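Local coordinates for sigma-54 interaction domain protein (Enterococcus faecalis, PDB 3GDW), which is of unknown function but probably binds ATP and DNA as a whole protein, this fragment being its EIIA-like domain of the mannose-type phosphotransferase family, at residues Val9-Asp14 against Ser18-Thr23; Thr34-Pro39 against Arg52-Thr57; Ile105-Val110 against Gln119-Ser124. One frame throughout, in Å; residues are numbered along the deposited sequence.

Contact 1: residues Val9-Asp14 against Ser18-Thr23; sequences VLMHGD and SSMLKT
Met11 of strand 6-12 and Met20 of helix 16-28, both selenomethionines, meet through Met20 SE and the outer two atoms of Met11. From CB the chain of Met11 sets out toward the helix, with CG anti to the carbonyl carbon (chi1 -64°), and runs on fully extended. CG carries the chain across the gap, its outer part then engaging the helix: SE comes to 3.7 Å from Met20 SE, and the terminal CE settles 3.5 Å from that same Met20 SE. One selenium thus rests against the last two atoms of the other chain, a snug fit. Met20 is extended too, and the two side chains cross at about a right angle, so the contact is confined to a small patch and they do not lie alongside each other. Strand 6-12, helix 16-28 and strand 34-38 form a beta-alpha-beta unit of the parallel sheet, and the contact seals its first strand to the covering helix. Long, unbranched methionines suit this place because they bridge the distance between the layers without a polar group. Val9, beta-branched as strands accommodate well, reaches Leu21 more loosely, its CG2 lying 4.5 Å from Leu21 CD1. Thr98 of helix 98-109 packs on Met20 and Val101 on Val9. Helix 16-28 also borders the second subunit: Lys22 NZ forms an intersubunit salt bridge with Asp14 OD2 of that other chain.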
ATOM      1  N   VAL B   9      -5.814  10.849   0.961  1.00 24.97           N
ATOM      2  CA  VAL B   9      -5.365   9.532   0.486  1.00 25.74           C
ATOM      3  C   VAL B   9      -6.181   9.167  -0.756  1.00 26.00           C
ATOM      4  O   VAL B   9      -7.400   9.014  -0.663  1.00 25.43           O
ATOM      5  CB  VAL B   9      -5.537   8.403   1.591  1.00 25.74           C
ATOM      6  CG1 VAL B   9      -4.947   7.107   1.109  1.00 25.15           C
ATOM      7  CG2 VAL B   9      -4.903   8.810   2.941  1.00 25.45           C
ATOM      8  N   LEU B  10      -5.516   9.034  -1.909  1.00 26.39           N
ATOM      9  CA  LEU B  10      -6.206   8.747  -3.178  1.00 26.97           C
ATOM     10  C   LEU B  10      -5.639   7.494  -3.808  1.00 26.73           C
ATOM     11  O   LEU B  10      -4.432   7.431  -4.076  1.00 26.63           O
ATOM     12  CB  LEU B  10      -6.059   9.919  -4.166  1.00 27.36           C
ATOM     13  CG  LEU B  10      -7.174  10.974  -4.084  1.00 30.33           C
ATOM     14  CD1 LEU B  10      -7.057  11.764  -2.811  1.00 33.79           C
ATOM     15  CD2 LEU B  10      -7.141  11.920  -5.297  1.00 33.81           C
HETATM   16  N   MSE B  11      -6.496   6.490  -4.036  1.00 26.46           N
HETATM   17  CA  MSE B  11      -6.029   5.189  -4.573  1.00 26.56           C
HETATM   18  C   MSE B  11      -7.002   4.537  -5.548  1.00 25.54           C
HETATM   19  O   MSE B  11      -8.204   4.802  -5.518  1.00 25.79           O
HETATM   20  CB  MSE B  11      -5.694   4.204  -3.421  1.00 26.02           C
HETATM   21  CG  MSE B  11      -4.541   4.673  -2.571  1.00 28.54           C
HETATM   22 SE   MSE B  11      -4.209   3.566  -1.049  0.75 32.49          SE
HETATM   23  CE  MSE B  11      -2.726   4.603  -0.337  1.00 27.51           C
ATOM     24  N   HIS B  12      -6.476   3.684  -6.414  1.00 24.99           N
ATOM     25  CA  HIS B  12      -7.297   2.938  -7.343  1.00 25.04           C
ATOM     26  C   HIS B  12      -8.088   1.868  -6.591  1.00 25.67           C
ATOM     27  O   HIS B  12      -7.553   1.249  -5.669  1.00 26.51           O
ATOM     28  CB  HIS B  12      -6.400   2.240  -8.362  1.00 25.07           C
ATOM     29  CG  HIS B  12      -5.671   3.182  -9.263  1.00 25.39           C
ATOM     30  ND1 HIS B  12      -4.737   4.085  -8.796  1.00 24.50           N
ATOM     31  CD2 HIS B  12      -5.710   3.334 -10.610  1.00 24.62           C
ATOM     32  CE1 HIS B  12      -4.244   4.767  -9.819  1.00 26.06           C
ATOM     33  NE2 HIS B  12      -4.824   4.334 -10.930  1.00 24.55           N
ATOM     34  N   GLY B  13      -9.332   1.627  -7.002  1.00 25.40           N
ATOM     35  CA  GLY B  13     -10.109   0.522  -6.448  1.00 25.18           C
ATOM     36  C   GLY B  13     -11.219   1.061  -5.580  1.00 25.14           C
ATOM     37  O   GLY B  13     -11.326   2.274  -5.419  1.00 24.21           O
ATOM     38  N   ASP B  14     -12.040   0.161  -5.024  1.00 24.83           N
ATOM     39  CA  ASP B  14     -13.263   0.568  -4.337  1.00 25.23           C
ATOM     40  C   ASP B  14     -13.084   1.097  -2.920  1.00 25.56           C
ATOM     41  O   ASP B  14     -13.867   1.942  -2.494  1.00 25.33           O
ATOM     42  CB  ASP B  14     -14.283  -0.581  -4.326  1.00 25.95           C
ATOM     43  CG  ASP B  14     -14.829  -0.899  -5.723  1.00 27.32           C
ATOM     44  OD1 ASP B  14     -14.735  -0.052  -6.630  1.00 26.94           O
ATOM     45  OD2 ASP B  14     -15.363  -1.999  -5.905  1.00 31.40           O
ATOM     46  N   SER B  18      -9.808   4.283   1.641  1.00 23.94           N
ATOM     47  CA  SER B  18     -10.647   4.509   2.811  1.00 24.10           C
ATOM     48  C   SER B  18     -10.368   3.499   3.930  1.00 24.56           C
ATOM     49  O   SER B  18     -10.369   3.860   5.098  1.00 24.79           O
ATOM     50  CB  SER B  18     -12.147   4.549   2.452  1.00 24.09           C
ATOM     51  OG  SER B  18     -12.529   3.420   1.664  1.00 23.96           O
ATOM     52  N   SER B  19     -10.150   2.243   3.565  1.00 24.72           N
ATOM     53  CA  SER B  19      -9.850   1.202   4.555  1.00 24.55           C
ATOM     54  C   SER B  19      -8.481   1.432   5.216  1.00 25.56           C
ATOM     55  O   SER B  19      -8.345   1.230   6.426  1.00 24.72           O
ATOM     56  CB  SER B  19      -9.872  -0.157   3.877  1.00 24.33           C
ATOM     57  OG  SER B  19      -9.636  -1.192   4.797  1.00 25.41           O
HETATM   58  N   MSE B  20      -7.473   1.811   4.427  1.00 24.36           N
HETATM   59  CA  MSE B  20      -6.182   2.168   5.020  1.00 25.96           C
HETATM   60  C   MSE B  20      -6.296   3.343   5.968  1.00 25.55           C
HETATM   61  O   MSE B  20      -5.676   3.315   7.038  1.00 25.62           O
HETATM   62  CB  MSE B  20      -5.138   2.545   3.973  1.00 25.98           C
HETATM   63  CG  MSE B  20      -4.431   1.435   3.371  1.00 28.51           C
HETATM   64 SE   MSE B  20      -3.040   2.171   2.206  0.75 30.36          SE
HETATM   65  CE  MSE B  20      -2.616   0.468   1.408  1.00 29.89           C
ATOM     66  N   LEU B  21      -7.064   4.369   5.568  1.00 24.14           N
ATOM     67  CA  LEU B  21      -7.261   5.550   6.434  1.00 24.66           C
ATOM     68  C   LEU B  21      -8.024   5.195   7.718  1.00 24.30           C
ATOM     69  O   LEU B  21      -7.666   5.673   8.802  1.00 24.09           O
ATOM     70  CB  LEU B  21      -7.968   6.712   5.698  1.00 22.98           C
ATOM     71  CG  LEU B  21      -8.188   8.017   6.486  1.00 24.94           C
ATOM     72  CD1 LEU B  21      -6.865   8.609   6.941  1.00 21.78           C
ATOM     73  CD2 LEU B  21      -8.981   9.055   5.664  1.00 24.27           C
ATOM     74  N   LYS B  22      -9.061   4.374   7.587  1.00 24.12           N
ATOM     75  CA  LYS B  22      -9.828   3.951   8.750  1.00 25.65           C
ATOM     76  C   LYS B  22      -8.901   3.249   9.748  1.00 26.01           C
ATOM     77  O   LYS B  22      -8.912   3.554  10.930  1.00 24.69           O
ATOM     78  CB  LYS B  22     -10.987   3.042   8.326  1.00 26.23           C
ATOM     79  CG  LYS B  22     -11.818   2.497   9.498  1.00 29.88           C
ATOM     80  CD  LYS B  22     -13.096   1.879   8.934  1.00 38.71           C
ATOM     81  CE  LYS B  22     -14.008   1.265   9.994  1.00 43.94           C
ATOM     82  NZ  LYS B  22     -15.164   0.522   9.386  1.00 45.76           N
ATOM     83  N   THR B  23      -8.062   2.345   9.249  1.00 25.94           N
ATOM     84  CA  THR B  23      -7.045   1.683  10.083  1.00 26.71           C
ATOM     85  C   THR B  23      -6.150   2.665  10.858  1.00 27.37           C
ATOM     86  O   THR B  23      -6.001   2.546  12.091  1.00 27.09           O
ATOM     87  CB  THR B  23      -6.171   0.756   9.212  1.00 26.70           C
ATOM     88  OG1 THR B  23      -6.970  -0.348   8.783  1.00 27.84           O
ATOM     89  CG2 THR B  23      -4.957   0.216  10.004  1.00 27.34           C
TER

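Contact 2: residues Thr34-Pro39 against Arg52-Thr57; sequences TAMNMP and RNQVIT
Gln54 of helix 44-57 reaches across to Thr34 and Met36 of strand 34-38, an outermost strand of the chain's four-stranded parallel sheet in this alpha/beta EIIA-like domain. Along the helix, Arg52 comes first and turns to its neighbour: NE donates to Asn53 OD1 at 2.8 Å, nearly straight at 163°, with the oxygen in the guanidinium plane although the donor stands above the carbonyl plane. A salt bridge from Arg52 NH1 to Glu85 OE2 holds the same group from another helix. Gln54 follows, its chain extended, with CG anti to the backbone N (chi1 -163°), and approaches Thr34 from the opposite direction. Its NE2 gives Thr34 OG1 a weak hydrogen bond of 3.4 Å, bent to 143°, while OE1 lies 3.6 Å from Thr34 CG2. Met36, a selenomethionine whose last torsion is off the staggered positions, brings CE to 3.2 Å from Gln54 OE1, a close methyl-to-oxygen approach and not a hydrogen bond. A glutamine suits this partly exposed place: its long chain spans from helix to strand, and its NE2 can donate to the threonine hydroxyl. At Thr57 the helix doubles its hold on Asn53 O, which accepts from Thr57 N and, on the opposite face of its plane, from Thr57 OG1 at 3.1 Å.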
ATOM      1  N   THR B  34      -8.510  12.570   4.818  1.00 30.41           N
ATOM      2  CA  THR B  34      -9.597  12.372   3.886  1.00 29.33           C
ATOM      3  C   THR B  34      -9.173  11.297   2.910  1.00 29.11           C
ATOM      4  O   THR B  34      -8.070  11.379   2.357  1.00 28.22           O
ATOM      5  CB  THR B  34      -9.881  13.680   3.117  1.00 29.15           C
ATOM      6  OG1 THR B  34     -10.313  14.670   4.050  1.00 30.55           O
ATOM      7  CG2 THR B  34     -10.948  13.480   2.057  1.00 29.39           C
ATOM      8  N   ALA B  35     -10.030  10.287   2.706  1.00 28.16           N
ATOM      9  CA  ALA B  35      -9.740   9.259   1.686  1.00 27.00           C
ATOM     10  C   ALA B  35     -10.717   9.335   0.511  1.00 26.95           C
ATOM     11  O   ALA B  35     -11.909   9.621   0.707  1.00 25.60           O
ATOM     12  CB  ALA B  35      -9.739   7.858   2.296  1.00 26.55           C
HETATM   13  N   MSE B  36     -10.221   9.067  -0.704  1.00 25.36           N
HETATM   14  CA  MSE B  36     -11.096   9.051  -1.874  1.00 26.12           C
HETATM   15  C   MSE B  36     -10.672   7.861  -2.688  1.00 24.65           C
HETATM   16  O   MSE B  36      -9.486   7.705  -2.956  1.00 22.78           O
HETATM   17  CB  MSE B  36     -10.867  10.305  -2.728  1.00 26.96           C
HETATM   18  CG  MSE B  36     -10.771  11.587  -1.906  1.00 31.81           C
HETATM   19 SE   MSE B  36     -11.048  13.154  -3.025  0.75 41.20          SE
HETATM   20  CE  MSE B  36     -12.244  14.084  -1.790  1.00 39.35           C
ATOM     21  N   ASN B  37     -11.638   7.052  -3.108  1.00 24.06           N
ATOM     22  CA  ASN B  37     -11.339   5.829  -3.843  1.00 23.97           C
ATOM     23  C   ASN B  37     -11.673   6.090  -5.286  1.00 24.54           C
ATOM     24  O   ASN B  37     -12.726   6.644  -5.575  1.00 24.05           O
ATOM     25  CB  ASN B  37     -12.182   4.662  -3.321  1.00 23.70           C
ATOM     26  CG  ASN B  37     -11.952   4.399  -1.833  1.00 23.41           C
ATOM     27  OD1 ASN B  37     -10.848   4.021  -1.414  1.00 21.86           O
ATOM     28  ND2 ASN B  37     -12.968   4.660  -1.031  1.00 21.08           N
HETATM   29  N   MSE B  38     -10.788   5.703  -6.199  1.00 25.08           N
HETATM   30  CA  MSE B  38     -11.090   5.846  -7.618  1.00 25.67           C
HETATM   31  C   MSE B  38     -11.437   4.486  -8.201  1.00 26.12           C
HETATM   32  O   MSE B  38     -10.530   3.687  -8.481  1.00 25.56           O
HETATM   33  CB  MSE B  38      -9.913   6.442  -8.390  1.00 25.70           C
HETATM   34  CG  MSE B  38     -10.288   6.781  -9.848  1.00 27.83           C
HETATM   35 SE   MSE B  38      -8.787   7.657 -10.737  0.75 31.74          SE
HETATM   36  CE  MSE B  38      -7.700   6.058 -11.007  1.00 33.11           C
ATOM     37  N   PRO B  39     -12.745   4.216  -8.384  1.00 26.20           N
ATOM     38  CA  PRO B  39     -13.072   2.906  -8.884  1.00 26.60           C
ATOM     39  C   PRO B  39     -12.665   2.801 -10.349  1.00 27.33           C
ATOM     40  O   PRO B  39     -12.358   3.808 -11.013  1.00 26.28           O
ATOM     41  CB  PRO B  39     -14.601   2.809  -8.680  1.00 27.54           C
ATOM     42  CG  PRO B  39     -15.088   4.244  -8.771  1.00 27.28           C
ATOM     43  CD  PRO B  39     -13.951   5.035  -8.112  1.00 26.72           C
ATOM     44  N   ARG B  52      -9.997  18.497  -5.989  1.00 29.24           N
ATOM     45  CA  ARG B  52      -9.867  19.934  -6.134  1.00 30.26           C
ATOM     46  C   ARG B  52     -11.041  20.657  -5.459  1.00 31.82           C
ATOM     47  O   ARG B  52     -10.843  21.674  -4.773  1.00 31.43           O
ATOM     48  CB  ARG B  52      -9.810  20.282  -7.625  1.00 30.14           C
ATOM     49  CG  ARG B  52      -9.550  21.744  -7.957  1.00 30.61           C
ATOM     50  CD  ARG B  52     -10.822  22.578  -8.032  1.00 34.13           C
ATOM     51  NE  ARG B  52     -11.914  21.931  -8.766  1.00 36.62           N
ATOM     52  CZ  ARG B  52     -11.955  21.740 -10.086  1.00 35.82           C
ATOM     53  NH1 ARG B  52     -10.964  22.134 -10.865  1.00 35.66           N
ATOM     54  NH2 ARG B  52     -13.006  21.132 -10.622  1.00 37.93           N
ATOM     55  N   ASN B  53     -12.256  20.144  -5.669  1.00 32.95           N
ATOM     56  CA  ASN B  53     -13.444  20.736  -5.078  1.00 35.05           C
ATOM     57  C   ASN B  53     -13.428  20.758  -3.548  1.00 36.36           C
ATOM     58  O   ASN B  53     -13.851  21.744  -2.931  1.00 36.95           O
ATOM     59  CB  ASN B  53     -14.707  20.040  -5.592  1.00 35.27           C
ATOM     60  CG  ASN B  53     -14.938  20.273  -7.073  1.00 35.39           C
ATOM     61  OD1 ASN B  53     -14.409  21.201  -7.656  1.00 34.78           O
ATOM     62  ND2 ASN B  53     -15.730  19.413  -7.688  1.00 40.11           N
ATOM     63  N   GLN B  54     -12.949  19.687  -2.926  1.00 37.62           N
ATOM     64  CA  GLN B  54     -12.874  19.697  -1.473  1.00 39.05           C
ATOM     65  C   GLN B  54     -11.762  20.622  -0.976  1.00 39.30           C
ATOM     66  O   GLN B  54     -11.959  21.383  -0.021  1.00 39.48           O
ATOM     67  CB  GLN B  54     -12.718  18.305  -0.902  1.00 39.06           C
ATOM     68  CG  GLN B  54     -13.057  18.299   0.591  1.00 43.81           C
ATOM     69  CD  GLN B  54     -12.847  16.953   1.235  1.00 47.99           C
ATOM     70  OE1 GLN B  54     -13.145  15.918   0.633  1.00 50.23           O
ATOM     71  NE2 GLN B  54     -12.324  16.952   2.473  1.00 49.51           N
ATOM     72  N   VAL B  55     -10.600  20.556  -1.632  1.00 39.24           N
ATOM     73  CA  VAL B  55      -9.493  21.444  -1.323  1.00 39.17           C
ATOM     74  C   VAL B  55      -9.956  22.909  -1.372  1.00 40.13           C
ATOM     75  O   VAL B  55      -9.697  23.674  -0.434  1.00 39.83           O
ATOM     76  CB  VAL B  55      -8.277  21.167  -2.254  1.00 38.87           C
ATOM     77  CG1 VAL B  55      -7.286  22.315  -2.224  1.00 38.33           C
ATOM     78  CG2 VAL B  55      -7.588  19.865  -1.849  1.00 36.88           C
ATOM     79  N   ILE B  56     -10.670  23.281  -2.440  1.00 40.72           N
ATOM     80  CA  ILE B  56     -11.121  24.668  -2.643  1.00 41.55           C
ATOM     81  C   ILE B  56     -12.038  25.151  -1.511  1.00 42.44           C
ATOM     82  O   ILE B  56     -11.886  26.272  -1.011  1.00 42.46           O
ATOM     83  CB  ILE B  56     -11.768  24.869  -4.046  1.00 41.38           C
ATOM     84  CG1 ILE B  56     -10.663  24.973  -5.107  1.00 41.32           C
ATOM     85  CG2 ILE B  56     -12.711  26.090  -4.045  1.00 42.10           C
ATOM     86  CD1 ILE B  56     -11.109  25.383  -6.524  1.00 43.53           C
ATOM     87  N   THR B  57     -12.962  24.285  -1.106  1.00 43.14           N
ATOM     88  CA  THR B  57     -13.846  24.526   0.029  1.00 44.34           C
ATOM     89  C   THR B  57     -13.064  24.833   1.299  1.00 44.65           C
ATOM     90  O   THR B  57     -13.331  25.818   1.975  1.00 44.49           O
ATOM     91  CB  THR B  57     -14.730  23.283   0.291  1.00 44.33           C
ATOM     92  OG1 THR B  57     -15.614  23.090  -0.821  1.00 45.23           O
ATOM     93  CG2 THR B  57     -15.542  23.439   1.570  1.00 45.05           C
TER

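Contact 3: residues Ile105-Val110 against Gln119-Ser124; sequences IRMASV and QNIQLS
Ser109 OG donates to Arg106 O at 2.8 Å, a bond that brackets Met107, whose side chain crosses from helix 98-109 to Asn120 and Ile121 of helix 114-135. These are two successive helices joined by a short loop and packed on one another in the EIIA-like domain, and this contact lies on their shared face. Serine suits its place there, since its short hydroxyl can fold back onto a carbonyl three residues earlier; the donor comes in tilted 29° from the plane of that carbonyl. Within 105-110, Met107, a selenomethionine, makes the contact. Its SE rests 3.6 Å from Asn120 CB and 4.0 Å from Asn120 CG. A bend at the last torsion (chi3 -70°) turns the methyl along the neighbouring helix, which lets CE touch two residues in succession. The flexible, bulky selenoether arm thus fits against an asparagine and an isoleucine alike. Asn120 offers its aliphatic CB to Met107, while its ND2 is engaged by Asp116 O, one turn earlier, so the amide has a partner within its own helix; the residue is partly exposed. Ile121 belongs deeper, packing also on Ile100 and Ala104, and Ile117 adds to the cover of Met107. Beyond Asn120 CB, 3.8 Å away, Met107 CE ends 4.1 Å from Ile121 CG1.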
ATOM      1  N   ILE B 105      -0.703  10.765   9.106  1.00 15.48           N
ATOM      2  CA  ILE B 105      -1.788  11.281   9.959  1.00 16.51           C
ATOM      3  C   ILE B 105      -1.260  11.558  11.379  1.00 16.15           C
ATOM      4  O   ILE B 105      -1.579  12.598  11.979  1.00 16.49           O
ATOM      5  CB  ILE B 105      -2.997  10.294   9.963  1.00 16.12           C
ATOM      6  CG1 ILE B 105      -3.557  10.127   8.537  1.00 18.94           C
ATOM      7  CG2 ILE B 105      -4.091  10.753  10.897  1.00 16.75           C
ATOM      8  CD1 ILE B 105      -4.324  11.314   7.992  1.00 22.10           C
ATOM      9  N   ARG B 106      -0.420  10.660  11.905  1.00 16.57           N
ATOM     10  CA  ARG B 106       0.087  10.847  13.275  1.00 15.91           C
ATOM     11  C   ARG B 106       0.828  12.181  13.365  1.00 16.39           C
ATOM     12  O   ARG B 106       0.536  13.042  14.242  1.00 15.50           O
ATOM     13  CB  ARG B 106       1.008   9.695  13.686  1.00 16.56           C
ATOM     14  CG  ARG B 106       1.378   9.701  15.182  1.00 18.53           C
ATOM     15  CD  ARG B 106       2.384   8.612  15.566  1.00 21.77           C
ATOM     16  NE  ARG B 106       3.285   8.225  14.473  1.00 26.07           N
ATOM     17  CZ  ARG B 106       4.385   8.887  14.110  1.00 26.28           C
ATOM     18  NH1 ARG B 106       4.748  10.001  14.748  1.00 27.51           N
ATOM     19  NH2 ARG B 106       5.121   8.429  13.107  1.00 27.10           N
HETATM   20  N   MSE B 107       1.767  12.372  12.442  1.00 15.86           N
HETATM   21  CA  MSE B 107       2.571  13.589  12.450  1.00 16.65           C
HETATM   22  C   MSE B 107       1.743  14.831  12.150  1.00 16.54           C
HETATM   23  O   MSE B 107       1.898  15.857  12.836  1.00 16.84           O
HETATM   24  CB  MSE B 107       3.745  13.466  11.485  1.00 16.95           C
HETATM   25  CG  MSE B 107       4.702  12.391  11.900  1.00 18.57           C
HETATM   26 SE   MSE B 107       6.266  12.287  10.756  0.75 22.39          SE
HETATM   27  CE  MSE B 107       5.535  11.601   9.123  1.00 28.03           C
ATOM     28  N   ALA B 108       0.863  14.749  11.149  1.00 17.01           N
ATOM     29  CA  ALA B 108      -0.048  15.861  10.852  1.00 17.62           C
ATOM     30  C   ALA B 108      -0.870  16.308  12.083  1.00 18.52           C
ATOM     31  O   ALA B 108      -0.948  17.522  12.398  1.00 17.90           O
ATOM     32  CB  ALA B 108      -0.952  15.513   9.689  1.00 17.20           C
ATOM     33  N   SER B 109      -1.426  15.326  12.797  1.00 18.58           N
ATOM     34  CA  SER B 109      -2.311  15.591  13.934  1.00 19.55           C
ATOM     35  C   SER B 109      -1.603  16.256  15.114  1.00 19.93           C
ATOM     36  O   SER B 109      -2.247  16.824  15.988  1.00 19.99           O
ATOM     37  CB  SER B 109      -2.979  14.307  14.403  1.00 19.15           C
ATOM     38  OG  SER B 109      -2.059  13.554  15.163  1.00 20.51           O
ATOM     39  N   VAL B 110      -0.279  16.189  15.155  1.00 20.28           N
ATOM     40  CA  VAL B 110       0.440  16.881  16.231  1.00 20.46           C
ATOM     41  C   VAL B 110       1.125  18.154  15.727  1.00 20.69           C
ATOM     42  O   VAL B 110       1.980  18.719  16.408  1.00 21.02           O
ATOM     43  CB  VAL B 110       1.408  15.955  17.017  1.00 20.17           C
ATOM     44  CG1 VAL B 110       0.631  14.810  17.633  1.00 20.08           C
ATOM     45  CG2 VAL B 110       2.522  15.419  16.128  1.00 20.79           C
ATOM     46  N   GLN B 119       9.965  14.293   4.910  1.00 19.81           N
ATOM     47  CA  GLN B 119      11.293  13.739   5.217  1.00 20.09           C
ATOM     48  C   GLN B 119      11.173  12.441   5.970  1.00 19.71           C
ATOM     49  O   GLN B 119      11.841  11.483   5.620  1.00 20.59           O
ATOM     50  CB  GLN B 119      12.182  14.706   6.032  1.00 20.02           C
ATOM     51  CG  GLN B 119      13.554  14.044   6.414  1.00 22.43           C
ATOM     52  CD  GLN B 119      14.385  14.852   7.408  1.00 26.70           C
ATOM     53  OE1 GLN B 119      15.107  15.768   7.021  1.00 29.26           O
ATOM     54  NE2 GLN B 119      14.312  14.491   8.688  1.00 27.30           N
ATOM     55  N   ASN B 120      10.330  12.399   7.003  1.00 19.98           N
ATOM     56  CA  ASN B 120      10.156  11.153   7.778  1.00 19.86           C
ATOM     57  C   ASN B 120       9.567  10.006   6.954  1.00 19.41           C
ATOM     58  O   ASN B 120       9.917   8.829   7.146  1.00 18.71           O
ATOM     59  CB  ASN B 120       9.373  11.383   9.078  1.00 20.28           C
ATOM     60  CG  ASN B 120      10.241  12.009  10.181  1.00 23.66           C
ATOM     61  OD1 ASN B 120      10.815  11.297  11.006  1.00 27.96           O
ATOM     62  ND2 ASN B 120      10.354  13.334  10.185  1.00 25.58           N
ATOM     63  N   ILE B 121       8.686  10.349   6.020  1.00 18.72           N
ATOM     64  CA  ILE B 121       8.148   9.346   5.141  1.00 17.91           C
ATOM     65  C   ILE B 121       9.219   8.840   4.171  1.00 17.90           C
ATOM     66  O   ILE B 121       9.292   7.638   3.887  1.00 17.08           O
ATOM     67  CB  ILE B 121       6.896   9.839   4.383  1.00 17.96           C
ATOM     68  CG1 ILE B 121       5.684   9.920   5.341  1.00 18.23           C
ATOM     69  CG2 ILE B 121       6.580   8.872   3.242  1.00 17.68           C
ATOM     70  CD1 ILE B 121       4.418  10.568   4.732  1.00 16.02           C
ATOM     71  N   GLN B 122      10.036   9.751   3.647  1.00 18.20           N
ATOM     72  CA  GLN B 122      11.137   9.327   2.803  1.00 18.84           C
ATOM     73  C   GLN B 122      12.052   8.368   3.556  1.00 18.52           C
ATOM     74  O   GLN B 122      12.469   7.379   3.008  1.00 19.60           O
ATOM     75  CB  GLN B 122      11.927  10.519   2.263  1.00 18.47           C
ATOM     76  CG  GLN B 122      13.084  10.062   1.402  1.00 19.97           C
ATOM     77  CD  GLN B 122      13.884  11.225   0.818  1.00 21.55           C
ATOM     78  OE1 GLN B 122      13.517  12.386   0.963  1.00 21.24           O
ATOM     79  NE2 GLN B 122      14.946  10.904   0.132  1.00 23.22           N
ATOM     80  N   LEU B 123      12.358   8.649   4.820  1.00 19.42           N
ATOM     81  CA  LEU B 123      13.182   7.729   5.610  1.00 19.30           C
ATOM     82  C   LEU B 123      12.540   6.347   5.793  1.00 19.88           C
ATOM     83  O   LEU B 123      13.249   5.325   5.815  1.00 20.29           O
ATOM     84  CB  LEU B 123      13.534   8.346   6.967  1.00 18.89           C
ATOM     85  CG  LEU B 123      14.587   9.457   6.940  1.00 20.14           C
ATOM     86  CD1 LEU B 123      14.515  10.339   8.200  1.00 19.21           C
ATOM     87  CD2 LEU B 123      16.019   8.881   6.746  1.00 19.98           C
ATOM     88  N   SER B 124      11.208   6.306   5.928  1.00 19.16           N
ATOM     89  CA  SER B 124      10.506   5.048   6.028  1.00 19.39           C
ATOM     90  C   SER B 124      10.648   4.253   4.744  1.00 19.59           C
ATOM     91  O   SER B 124      10.921   3.070   4.789  1.00 19.83           O
ATOM     92  CB  SER B 124       9.016   5.268   6.348  1.00 20.12           C
ATOM     93  OG  SER B 124       8.849   5.788   7.666  1.00 17.84           O
TER

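Contacts 1 and 2 are joined through the sheet, because strands 6-12 and 34-38 are neighbours in it: Val9 N lies 2.7 Å from Thr34 O and Gly13 N 2.8 Å from Met38 O, both probable hydrogen bonds. Their centres are 12 Å apart. Contact 3 lies 18 Å from contact 1 between centres, and the two touch where Leu21 CD1 packs 3.9 Å from Ile105 CD1. Contacts 2 and 3 lie on opposite sides of the chain's centre, 21 Å between centres, and do not touch. Contacts 1 and 3 also both border the second subunit, whereas contact 2 meets no other chain of the assembly.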